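Local coordinates for protein putative endo-1,4-beta-xylanase (Bacteroides thetaiotaomicron VPI-5482, PDB 5MSX) that probably hydrolyses O-glycosidic bonds as a calcium-binding family 43 glycoside hydrolase of the arabinofuranosidase type, acting in the breakdown of plant pectin, at residues C[208-213]-C[229-234]; C[225-230]-C[298-303]; C[378-383]-C[441-446]. All blocks are in the same frame, centred on the assembly; numbering follows the deposited sequence.

Contact 1 (C[208-213]-C[229-234]); sequences KGIYYY and MSRVSP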
loop_
_atom_site.group_PDB
_atom_site.type_symbol
_atom_site.label_atom_id
_atom_site.label_comp_id
_atom_site.label_asym_id
_atom_site.label_seq_id
_atom_site.Cartn_x
_atom_site.Cartn_y
_atom_site.Cartn_z
ATOM N N LYS C 208 15.166 10.674 -18.147
ATOM C CA LYS C 208 16.033 9.883 -19.050
ATOM C C LYS C 208 17.189 9.222 -18.319
ATOM O O LYS C 208 18.335 9.364 -18.702
ATOM C CB LYS C 208 16.552 10.769 -20.193
ATOM C CG LYS C 208 15.420 11.281 -21.060
ATOM C CD LYS C 208 15.882 12.193 -22.172
ATOM C CE LYS C 208 14.671 12.632 -22.986
ATOM N NZ LYS C 208 15.037 13.205 -24.311
ATOM N N GLY C 209 16.872 8.551 -17.214
ATOM C CA GLY C 209 17.868 7.866 -16.398
ATOM C C GLY C 209 18.759 8.708 -15.498
ATOM O O GLY C 209 19.631 8.148 -14.840
ATOM N N ILE C 210 18.571 10.033 -15.461
ATOM C CA ILE C 210 19.366 10.905 -14.616
ATOM C C ILE C 210 18.489 11.446 -13.473
ATOM O O ILE C 210 17.374 11.907 -13.696
ATOM C CB ILE C 210 19.988 12.066 -15.425
ATOM C CG1 ILE C 210 20.757 11.509 -16.633
ATOM C CG2 ILE C 210 20.896 12.933 -14.549
ATOM C CD1 ILE C 210 21.400 12.573 -17.527
ATOM N N TYR C 211 19.016 11.344 -12.264
ATOM C CA TYR C 211 18.423 11.867 -11.052
ATOM C C TYR C 211 18.943 13.286 -10.798
ATOM O O TYR C 211 20.146 13.522 -10.869
ATOM C CB TYR C 211 18.790 10.968 -9.868
ATOM C CG TYR C 211 18.306 9.532 -9.932
ATOM C CD1 TYR C 211 16.953 9.209 -9.749
ATOM C CD2 TYR C 211 19.201 8.486 -10.107
ATOM C CE1 TYR C 211 16.519 7.901 -9.778
ATOM C CE2 TYR C 211 18.771 7.163 -10.150
ATOM C CZ TYR C 211 17.443 6.876 -9.976
ATOM O OH TYR C 211 17.031 5.562 -9.967
ATOM N N TYR C 212 18.022 14.217 -10.539
ATOM C CA TYR C 212 18.309 15.644 -10.340
ATOM C C TYR C 212 17.905 16.065 -8.945
ATOM O O TYR C 212 16.751 15.920 -8.566
ATOM C CB TYR C 212 17.545 16.486 -11.363
ATOM C CG TYR C 212 18.001 16.268 -12.775
ATOM C CD1 TYR C 212 17.430 15.272 -13.581
ATOM C CD2 TYR C 212 19.026 17.026 -13.312
ATOM C CE1 TYR C 212 17.855 15.063 -14.884
ATOM C CE2 TYR C 212 19.474 16.802 -14.608
ATOM C CZ TYR C 212 18.868 15.837 -15.398
ATOM O OH TYR C 212 19.329 15.607 -16.698
ATOM N N TYR C 213 18.872 16.561 -8.170
ATOM C CA TYR C 213 18.629 17.106 -6.848
ATOM C C TYR C 213 18.921 18.610 -6.862
ATOM O O TYR C 213 20.070 19.024 -6.933
ATOM C CB TYR C 213 19.510 16.412 -5.783
ATOM C CG TYR C 213 19.284 16.991 -4.434
ATOM C CD1 TYR C 213 18.109 16.749 -3.780
ATOM C CD2 TYR C 213 20.220 17.834 -3.834
ATOM C CE1 TYR C 213 17.830 17.342 -2.577
ATOM C CE2 TYR C 213 19.963 18.423 -2.604
ATOM C CZ TYR C 213 18.761 18.189 -1.987
ATOM O OH TYR C 213 18.448 18.723 -0.762
ATOM N N MET C 229 23.627 16.085 -9.790
ATOM C CA MET C 229 23.052 15.004 -10.622
ATOM C C MET C 229 23.649 13.671 -10.254
ATOM O O MET C 229 24.821 13.609 -9.885
ATOM C CB MET C 229 23.409 15.185 -12.078
ATOM C CG MET C 229 22.674 16.265 -12.780
ATOM S SD MET C 229 23.447 16.538 -14.393
ATOM C CE MET C 229 25.073 17.110 -13.994
ATOM N N SER C 230 22.854 12.614 -10.395
ATOM C CA SER C 230 23.377 11.268 -10.272
ATOM C C SER C 230 22.813 10.360 -11.330
ATOM O O SER C 230 21.635 10.464 -11.693
ATOM C CB SER C 230 23.021 10.692 -8.919
ATOM O OG SER C 230 23.407 9.329 -8.888
ATOM N N ARG C 231 23.663 9.445 -11.782
ATOM C CA ARG C 231 23.248 8.326 -12.605
ATOM C C ARG C 231 23.215 7.024 -11.831
ATOM O O ARG C 231 23.060 5.989 -12.445
ATOM C CB ARG C 231 24.213 8.164 -13.793
ATOM C CG ARG C 231 24.293 9.381 -14.680
ATOM C CD ARG C 231 25.448 9.292 -15.651
ATOM N NE ARG C 231 25.000 9.742 -16.954
ATOM C CZ ARG C 231 25.102 10.980 -17.437
ATOM N NH1 ARG C 231 25.671 11.965 -16.731
ATOM N NH2 ARG C 231 24.624 11.233 -18.662
ATOM N N VAL C 232 23.333 7.054 -10.510
ATOM C CA VAL C 232 23.386 5.834 -9.719
ATOM C C VAL C 232 22.074 5.621 -8.988
ATOM O O VAL C 232 21.386 4.661 -9.254
ATOM C CB VAL C 232 24.563 5.849 -8.703
ATOM C CG1 VAL C 232 24.548 4.596 -7.830
ATOM C CG2 VAL C 232 25.888 5.958 -9.436
ATOM N N SER C 233 21.735 6.508 -8.054
ATOM C CA SER C 233 20.514 6.339 -7.264
ATOM C C SER C 233 20.036 7.683 -6.727
ATOM O O SER C 233 20.792 8.660 -6.743
ATOM C CB SER C 233 20.765 5.359 -6.088
ATOM O OG SER C 233 21.427 6.001 -5.011
ATOM N N PRO C 234 18.786 7.736 -6.217
ATOM C CA PRO C 234 18.300 8.952 -5.513
ATOM C C PRO C 234 19.103 9.329 -4.257
ATOM O O PRO C 234 19.030 10.464 -3.825
ATOM C CB PRO C 234 16.858 8.603 -5.152
ATOM C CG PRO C 234 16.477 7.507 -6.099
ATOM C CD PRO C 234 17.737 6.716 -6.339
#

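Contact 2 (C[225-230]-C[298-303]); sequences YAYVMS and DGTIRP. With EDO (1,2-ethanediol), chain B.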
loop_
_atom_site.group_PDB
_atom_site.type_symbol
_atom_site.label_atom_id
_atom_site.label_comp_id
_atom_site.label_asym_id
_atom_site.label_seq_id
_atom_site.Cartn_x
_atom_site.Cartn_y
_atom_site.Cartn_z
ATOM N N TYR C 225 18.629 28.744 -6.627
ATOM C CA TYR C 225 18.633 27.277 -6.726
ATOM C C TYR C 225 19.940 26.855 -7.370
ATOM O O TYR C 225 20.390 27.423 -8.382
ATOM C CB TYR C 225 17.427 26.734 -7.513
ATOM C CG TYR C 225 16.247 26.285 -6.696
ATOM C CD1 TYR C 225 16.274 25.081 -6.010
ATOM C CD2 TYR C 225 15.082 27.068 -6.592
ATOM C CE1 TYR C 225 15.186 24.646 -5.251
ATOM C CE2 TYR C 225 13.989 26.646 -5.831
ATOM C CZ TYR C 225 14.045 25.412 -5.169
ATOM O OH TYR C 225 12.983 24.956 -4.404
ATOM N N ALA C 226 20.529 25.828 -6.760
ATOM C CA ALA C 226 21.659 25.099 -7.310
ATOM C C ALA C 226 21.257 23.641 -7.454
ATOM O O ALA C 226 20.149 23.251 -7.029
ATOM C CB ALA C 226 22.857 25.250 -6.400
ATOM N N TYR C 227 22.109 22.825 -8.076
ATOM C CA TYR C 227 21.778 21.410 -8.248
ATOM C C TYR C 227 23.010 20.530 -8.427
ATOM O O TYR C 227 24.103 21.015 -8.669
ATOM C CB TYR C 227 20.783 21.173 -9.403
ATOM C CG TYR C 227 21.427 21.078 -10.745
ATOM C CD1 TYR C 227 21.998 22.198 -11.341
ATOM C CD2 TYR C 227 21.492 19.868 -11.440
ATOM C CE1 TYR C 227 22.589 22.137 -12.589
ATOM C CE2 TYR C 227 22.102 19.797 -12.689
ATOM C CZ TYR C 227 22.638 20.944 -13.260
ATOM O OH TYR C 227 23.235 20.900 -14.512
ATOM N N VAL C 228 22.770 19.239 -8.208
ATOM C CA VAL C 228 23.665 18.137 -8.491
ATOM C C VAL C 228 22.886 17.009 -9.192
ATOM O O VAL C 228 21.636 16.994 -9.204
ATOM C CB VAL C 228 24.344 17.590 -7.200
ATOM C CG1 VAL C 228 25.238 18.648 -6.594
ATOM C CG2 VAL C 228 23.340 17.102 -6.150
ATOM N N MET C 229 23.627 16.085 -9.790
ATOM C CA MET C 229 23.052 15.004 -10.622
ATOM C C MET C 229 23.649 13.671 -10.254
ATOM O O MET C 229 24.821 13.609 -9.885
ATOM C CB MET C 229 23.409 15.185 -12.078
ATOM C CG MET C 229 22.674 16.265 -12.780
ATOM S SD MET C 229 23.447 16.538 -14.393
ATOM C CE MET C 229 25.073 17.110 -13.994
ATOM N N SER C 230 22.854 12.614 -10.395
ATOM C CA SER C 230 23.377 11.268 -10.272
ATOM C C SER C 230 22.813 10.360 -11.330
ATOM O O SER C 230 21.635 10.464 -11.693
ATOM C CB SER C 230 23.021 10.692 -8.919
ATOM O OG SER C 230 23.407 9.329 -8.888
ATOM N N ASP C 298 23.867 16.541 -22.872
ATOM C CA ASP C 298 24.473 15.723 -21.795
ATOM C C ASP C 298 23.609 15.560 -20.510
ATOM O O ASP C 298 24.038 14.891 -19.566
ATOM C CB ASP C 298 25.888 16.221 -21.435
ATOM C CG ASP C 298 25.931 17.675 -20.834
ATOM O OD1 ASP C 298 24.894 18.347 -20.602
ATOM O OD2 ASP C 298 27.065 18.160 -20.603
ATOM N N GLY C 299 22.407 16.141 -20.471
ATOM C CA GLY C 299 21.562 16.086 -19.287
ATOM C C GLY C 299 21.726 17.256 -18.330
ATOM O O GLY C 299 20.944 17.349 -17.386
ATOM N N THR C 300 22.701 18.154 -18.542
ATOM C CA THR C 300 22.834 19.298 -17.626
ATOM C C THR C 300 21.641 20.238 -17.804
ATOM O O THR C 300 21.109 20.340 -18.912
ATOM C CB THR C 300 24.125 20.137 -17.795
ATOM O OG1 THR C 300 24.308 20.469 -19.163
ATOM C CG2 THR C 300 25.325 19.415 -17.231
ATOM N N ILE C 301 21.228 20.892 -16.715
ATOM C CA ILE C 301 20.118 21.859 -16.744
ATOM C C ILE C 301 20.639 23.205 -17.228
ATOM O O ILE C 301 21.677 23.690 -16.738
ATOM C CB ILE C 301 19.470 22.040 -15.348
ATOM C CG1 ILE C 301 18.836 20.735 -14.865
ATOM C CG2 ILE C 301 18.427 23.147 -15.370
ATOM C CD1 ILE C 301 18.454 20.734 -13.394
ATOM N N ARG C 302 19.931 23.815 -18.176
ATOM C CA ARG C 302 20.293 25.164 -18.614
ATOM C C ARG C 302 19.784 26.167 -17.583
ATOM O O ARG C 302 18.612 26.087 -17.197
ATOM C CB ARG C 302 19.705 25.475 -19.988
ATOM C CG ARG C 302 20.201 24.522 -21.097
ATOM C CD ARG C 302 19.735 24.923 -22.507
ATOM N NE ARG C 302 20.021 26.335 -22.787
ATOM C CZ ARG C 302 21.226 26.855 -22.950
ATOM N NH1 ARG C 302 22.326 26.093 -22.925
ATOM N NH2 ARG C 302 21.339 28.158 -23.156
ATOM N N PRO C 303 20.644 27.102 -17.123
ATOM C CA PRO C 303 20.144 28.105 -16.157
ATOM C C PRO C 303 18.864 28.755 -16.673
ATOM O O PRO C 303 18.767 29.082 -17.862
ATOM C CB PRO C 303 21.305 29.103 -16.054
ATOM C CG PRO C 303 22.512 28.273 -16.308
ATOM C CD PRO C 303 22.099 27.226 -17.323
HETATM C C1 EDO B . 16.113 26.929 -19.697
HETATM O O1 EDO B . 16.246 26.443 -18.341
HETATM C C2 EDO B . 15.734 28.384 -19.909
HETATM O O2 EDO B . 14.478 28.738 -19.249
HETATM O O HOH W 1 24.026 22.950 -15.673
#

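Contact 3 (C[378-383]-C[441-446]); sequences WIVADL and YLRIKI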
loop_
_atom_site.group_PDB
_atom_site.type_symbol
_atom_site.label_atom_id
_atom_site.label_comp_id
_atom_site.label_asym_id
_atom_site.label_seq_id
_atom_site.Cartn_x
_atom_site.Cartn_y
_atom_site.Cartn_z
ATOM N N TRP C 378 -15.904 50.644 -2.912
ATOM C CA TRP C 378 -16.485 50.163 -4.144
ATOM C C TRP C 378 -15.639 50.500 -5.352
ATOM O O TRP C 378 -14.799 51.407 -5.320
ATOM C CB TRP C 378 -17.921 50.689 -4.309
ATOM C CG TRP C 378 -18.034 52.190 -4.245
ATOM C CD1 TRP C 378 -18.442 52.931 -3.175
ATOM C CD2 TRP C 378 -17.730 53.120 -5.294
ATOM N NE1 TRP C 378 -18.412 54.261 -3.494
ATOM C CE2 TRP C 378 -17.985 54.409 -4.789
ATOM C CE3 TRP C 378 -17.272 52.988 -6.616
ATOM C CZ2 TRP C 378 -17.783 55.573 -5.553
ATOM C CZ3 TRP C 378 -17.067 54.133 -7.375
ATOM C CH2 TRP C 378 -17.315 55.416 -6.835
ATOM N N ILE C 379 -15.881 49.743 -6.418
ATOM C CA ILE C 379 -15.230 49.935 -7.713
ATOM C C ILE C 379 -16.286 49.739 -8.793
ATOM O O ILE C 379 -17.202 48.944 -8.614
ATOM C CB ILE C 379 -14.022 48.952 -7.875
ATOM C CG1 ILE C 379 -13.312 49.156 -9.212
ATOM C CG2 ILE C 379 -14.442 47.494 -7.685
ATOM C CD1 ILE C 379 -11.888 48.598 -9.249
ATOM N N VAL C 380 -16.130 50.441 -9.908
ATOM C CA VAL C 380 -17.085 50.429 -11.004
ATOM C C VAL C 380 -16.366 50.143 -12.305
ATOM O O VAL C 380 -15.418 50.834 -12.639
ATOM C CB VAL C 380 -17.759 51.825 -11.158
ATOM C CG1 VAL C 380 -18.386 52.025 -12.545
ATOM C CG2 VAL C 380 -18.794 52.060 -10.069
ATOM N N ALA C 381 -16.867 49.181 -13.065
ATOM C CA ALA C 381 -16.413 48.966 -14.409
ATOM C C ALA C 381 -17.420 49.594 -15.378
ATOM O O ALA C 381 -18.632 49.382 -15.236
ATOM C CB ALA C 381 -16.277 47.482 -14.679
ATOM N N ASP C 382 -16.893 50.354 -16.345
ATOM C CA ASP C 382 -17.653 50.991 -17.404
ATOM C C ASP C 382 -17.307 50.349 -18.744
ATOM O O ASP C 382 -16.279 50.668 -19.367
ATOM C CB ASP C 382 -17.346 52.504 -17.457
ATOM C CG ASP C 382 -18.181 53.266 -18.520
ATOM O OD1 ASP C 382 -19.003 52.684 -19.251
ATOM O OD2 ASP C 382 -18.011 54.479 -18.618
ATOM N N LEU C 383 -18.199 49.473 -19.202
ATOM C CA LEU C 383 -18.170 49.003 -20.593
ATOM C C LEU C 383 -18.473 50.227 -21.483
ATOM O O LEU C 383 -19.173 51.137 -21.059
ATOM C CB LEU C 383 -19.191 47.883 -20.801
ATOM C CG LEU C 383 -19.102 46.729 -19.796
ATOM C CD1 LEU C 383 -20.295 45.805 -19.943
ATOM C CD2 LEU C 383 -17.784 45.975 -19.938
ATOM N N TYR C 441 -22.702 49.645 -16.717
ATOM C CA TYR C 441 -21.807 49.725 -15.585
ATOM C C TYR C 441 -22.067 48.552 -14.661
ATOM O O TYR C 441 -23.211 48.133 -14.502
ATOM C CB TYR C 441 -22.040 51.017 -14.792
ATOM C CG TYR C 441 -21.960 52.253 -15.629
ATOM C CD1 TYR C 441 -23.055 52.685 -16.375
ATOM C CD2 TYR C 441 -20.796 53.003 -15.682
ATOM C CE1 TYR C 441 -22.982 53.828 -17.162
ATOM C CE2 TYR C 441 -20.714 54.145 -16.463
ATOM C CZ TYR C 441 -21.809 54.553 -17.192
ATOM O OH TYR C 441 -21.722 55.678 -17.966
ATOM N N LEU C 442 -20.999 48.040 -14.046
ATOM C CA LEU C 442 -21.094 47.129 -12.909
ATOM C C LEU C 442 -20.394 47.767 -11.750
ATOM O O LEU C 442 -19.429 48.508 -11.941
ATOM C CB LEU C 442 -20.393 45.798 -13.179
ATOM C CG LEU C 442 -21.216 44.616 -13.668
ATOM C CD1 LEU C 442 -21.733 44.883 -15.081
ATOM C CD2 LEU C 442 -20.385 43.337 -13.596
ATOM N N ARG C 443 -20.836 47.411 -10.552
ATOM C CA ARG C 443 -20.235 47.890 -9.351
ATOM C C ARG C 443 -20.218 46.799 -8.320
ATOM O O ARG C 443 -21.221 46.110 -8.123
ATOM C CB ARG C 443 -21.026 49.083 -8.789
ATOM C CG ARG C 443 -20.477 49.622 -7.477
ATOM C CD ARG C 443 -21.060 50.988 -7.129
ATOM N NE ARG C 443 -22.379 50.884 -6.500
ATOM C CZ ARG C 443 -23.251 51.888 -6.381
ATOM N NH1 ARG C 443 -22.973 53.101 -6.851
ATOM N NH2 ARG C 443 -24.418 51.679 -5.781
ATOM N N ILE C 444 -19.096 46.702 -7.624
ATOM C CA ILE C 444 -18.940 45.799 -6.489
ATOM C C ILE C 444 -18.828 46.681 -5.279
ATOM O O ILE C 444 -18.077 47.637 -5.313
ATOM C CB ILE C 444 -17.650 44.970 -6.621
ATOM C CG1 ILE C 444 -17.758 44.048 -7.825
ATOM C CG2 ILE C 444 -17.353 44.170 -5.350
ATOM C CD1 ILE C 444 -16.435 43.814 -8.501
ATOM N N LYS C 445 -19.586 46.387 -4.228
ATOM C CA LYS C 445 -19.347 46.999 -2.928
ATOM C C LYS C 445 -18.877 45.893 -2.010
ATOM O O LYS C 445 -19.505 44.856 -1.945
ATOM C CB LYS C 445 -20.622 47.635 -2.346
ATOM C CG LYS C 445 -21.252 48.733 -3.193
ATOM C CD LYS C 445 -22.309 49.519 -2.404
ATOM C CE LYS C 445 -23.648 48.799 -2.389
ATOM N NZ LYS C 445 -24.500 49.192 -1.229
ATOM N N ILE C 446 -17.802 46.125 -1.275
ATOM C CA ILE C 446 -17.224 45.100 -0.436
ATOM C C ILE C 446 -17.703 45.326 0.988
ATOM O O ILE C 446 -17.506 46.395 1.550
ATOM C CB ILE C 446 -15.677 45.084 -0.540
ATOM C CG1 ILE C 446 -15.270 44.890 -2.005
ATOM C CG2 ILE C 446 -15.086 43.972 0.327
ATOM C CD1 ILE C 446 -13.784 44.924 -2.281
#

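Contact 1 (C[208-213]-C[229-234])
Tyr211 and Ser230 form an antiparallel hydrogen-bonded pair between residues 208-213 and 229-234: Tyr211 N donates to Ser230 O at 2.8 Å, and Ser230 N returns a bond to Tyr211 O at 2.9 Å. The next pair, Tyr212 with Met229, is non-hydrogen-bonded, and past Ser230 the 229-234 segment leaves the strand. That departure is an ST turn, in which Ser230 OG accepts from Val232 N at 2.8 Å and, weakly, from Ser233 N; Pro237 O is a further partner. The turn swings Ser233 and Pro234 over one face of the Tyr211 ring, where Pro234 CD makes a CH-pi contact 3.9 Å from the centroid. Tyr211 and Ser230 project on the same face of the sheet; with CG anti to the carbonyl carbon (chi1 -62°), the Tyr211 ring lies against this turn, and Tyr211 OH is hydrogen-bonded to Asp160 OD2. On the face bearing Tyr212 and Met229, Met229 CG lies 3.7 Å from Tyr212 CE2, and SD adds an oblique Met-aromatic contact. Ile210 CD1 rests over one face of the Arg231 guanidinium, 3.7 Å from its NH2. Strands 210-217 and 224-230 form a hairpin, the middle of a four-stranded antiparallel sheet with 203-207 and 245-247, consistent with one blade of the five-bladed family 43 propeller. Phe205 of 203-207 stacks on Tyr212, while Phe158 of strand 156-159 touches Tyr211 and Pro234.

Contact 2 (C[225-230]-C[298-303])
The Tyr227 ring receives Ile301 over one face, and a water lies at its edge, in the ring plane beside the hydroxyl. Ile301 CD1 makes a CH-pi contact 3.9 Å from the ring centroid and 17° off the normal, displaced toward CD2 and CE2. The two side chains run past each other in opposite directions, so the methyl end of the isoleucine reaches the base of the tyrosine while the phenol reaches the isoleucine backbone. There Ile301 N donates to Tyr227 OH at 3.0 Å, with an N-H...O angle of 154°. The same hydroxyl donates a hydrogen bond to the water, a short 2.5 Å from OH, and this water in turn donates to Ile301 O at 2.7 Å. With Tyr227 CG between the backbone N and the carbonyl carbon (chi1 84°), the ring leaves strand 224-230, probably part of a propeller blade, to lie against Ile301. Thr300 crosses the phenol at about a right angle, its CB 3.5 Å from Tyr227 OH. Beside it, Met229 CE touches Thr300 CG2 at 4.0 Å. The loop is shaped by an Asx turn: Asp298 OD1 accepts Thr300 N from above the carboxylate plane and takes Thr300 OG1 on its syn lone pair at 2.6 Å. Farther along, a 1,2-ethanediol, probably from the crystallisation liquor, donates to Arg302 O. Tyr227 OH thus acts as both acceptor and donor, serving the N-H of Ile301 directly and its carbonyl through water. Both groups are satisfied within a buried contact, consistent with holding 298-303 against the sheet.

Contact 3 (C[378-383]-C[441-446])
Strand 378-383 and residues 441-446 of strand 438-448 are antiparallel neighbours in the F5/8 type C domain, the segment axes approaching to 4.6 Å. Two hydrogen-bonded pairs, Ile379 with Ile444 and Ala381 with Leu442, alternate with three non-hydrogen-bonded ones; Ala381 N to Leu442 O is 2.9 Å and Ile444 N to Ile379 O 3.1 Å. On the face of Asp382 and Tyr441, carboxylate and ring planes are 33° apart, Asp382 CG 3.4 Å from Tyr441 CE2. With CG anti to the backbone N (chi1 -177°), the carboxylate lies alongside the Tyr441 ring; OD1 forms a salt bridge with Arg440 NE. Val380 CG1 meets the edge of the Tyr441 ring at CD2, while Val380 CG2 packs 3.9 Å from Arg443 CD. Arg443 NE forms a salt bridge with Glu408 OE1, and Arg443 makes a cation-pi contact with Trp416; its approach to the Trp378 ring is long and at most weakly attractive. On the other face, Ile379 CG2 lies 4.2 Å from Ile444 CB, and Ala381, Leu442 and Ile444 touch Trp456; the Ile379 side chain is about 10 Å from the bound calcium ion. Such antiparallel strands build the beta-sandwich (discoidin-like) fold of F5/8 type C domains.

Overall arrangement
Contacts 1 and 2 are neighbours, with centres 10 Å apart, and both use strand 224-230: contact 1 pairs its end with strand 210-217, and contact 2 seats the 298-303 loop on the same sheet. They meet where Tyr212 OH bonds to Gly299 O and its ring touches Ile301. Contact 3 belongs to the F5/8 type C domain, the other two to the family 43 part across the chain's centre, about 54 Å (contact 1) and 49 Å (contact 2) away, centre to centre. Contact 1 is partly buried, whereas contacts 2 and 3 are buried. Main-chain pairing dominates contact 3 and starts contact 1 before its turn; contact 2 relies on a phenol, a bridging water and CH-pi packing.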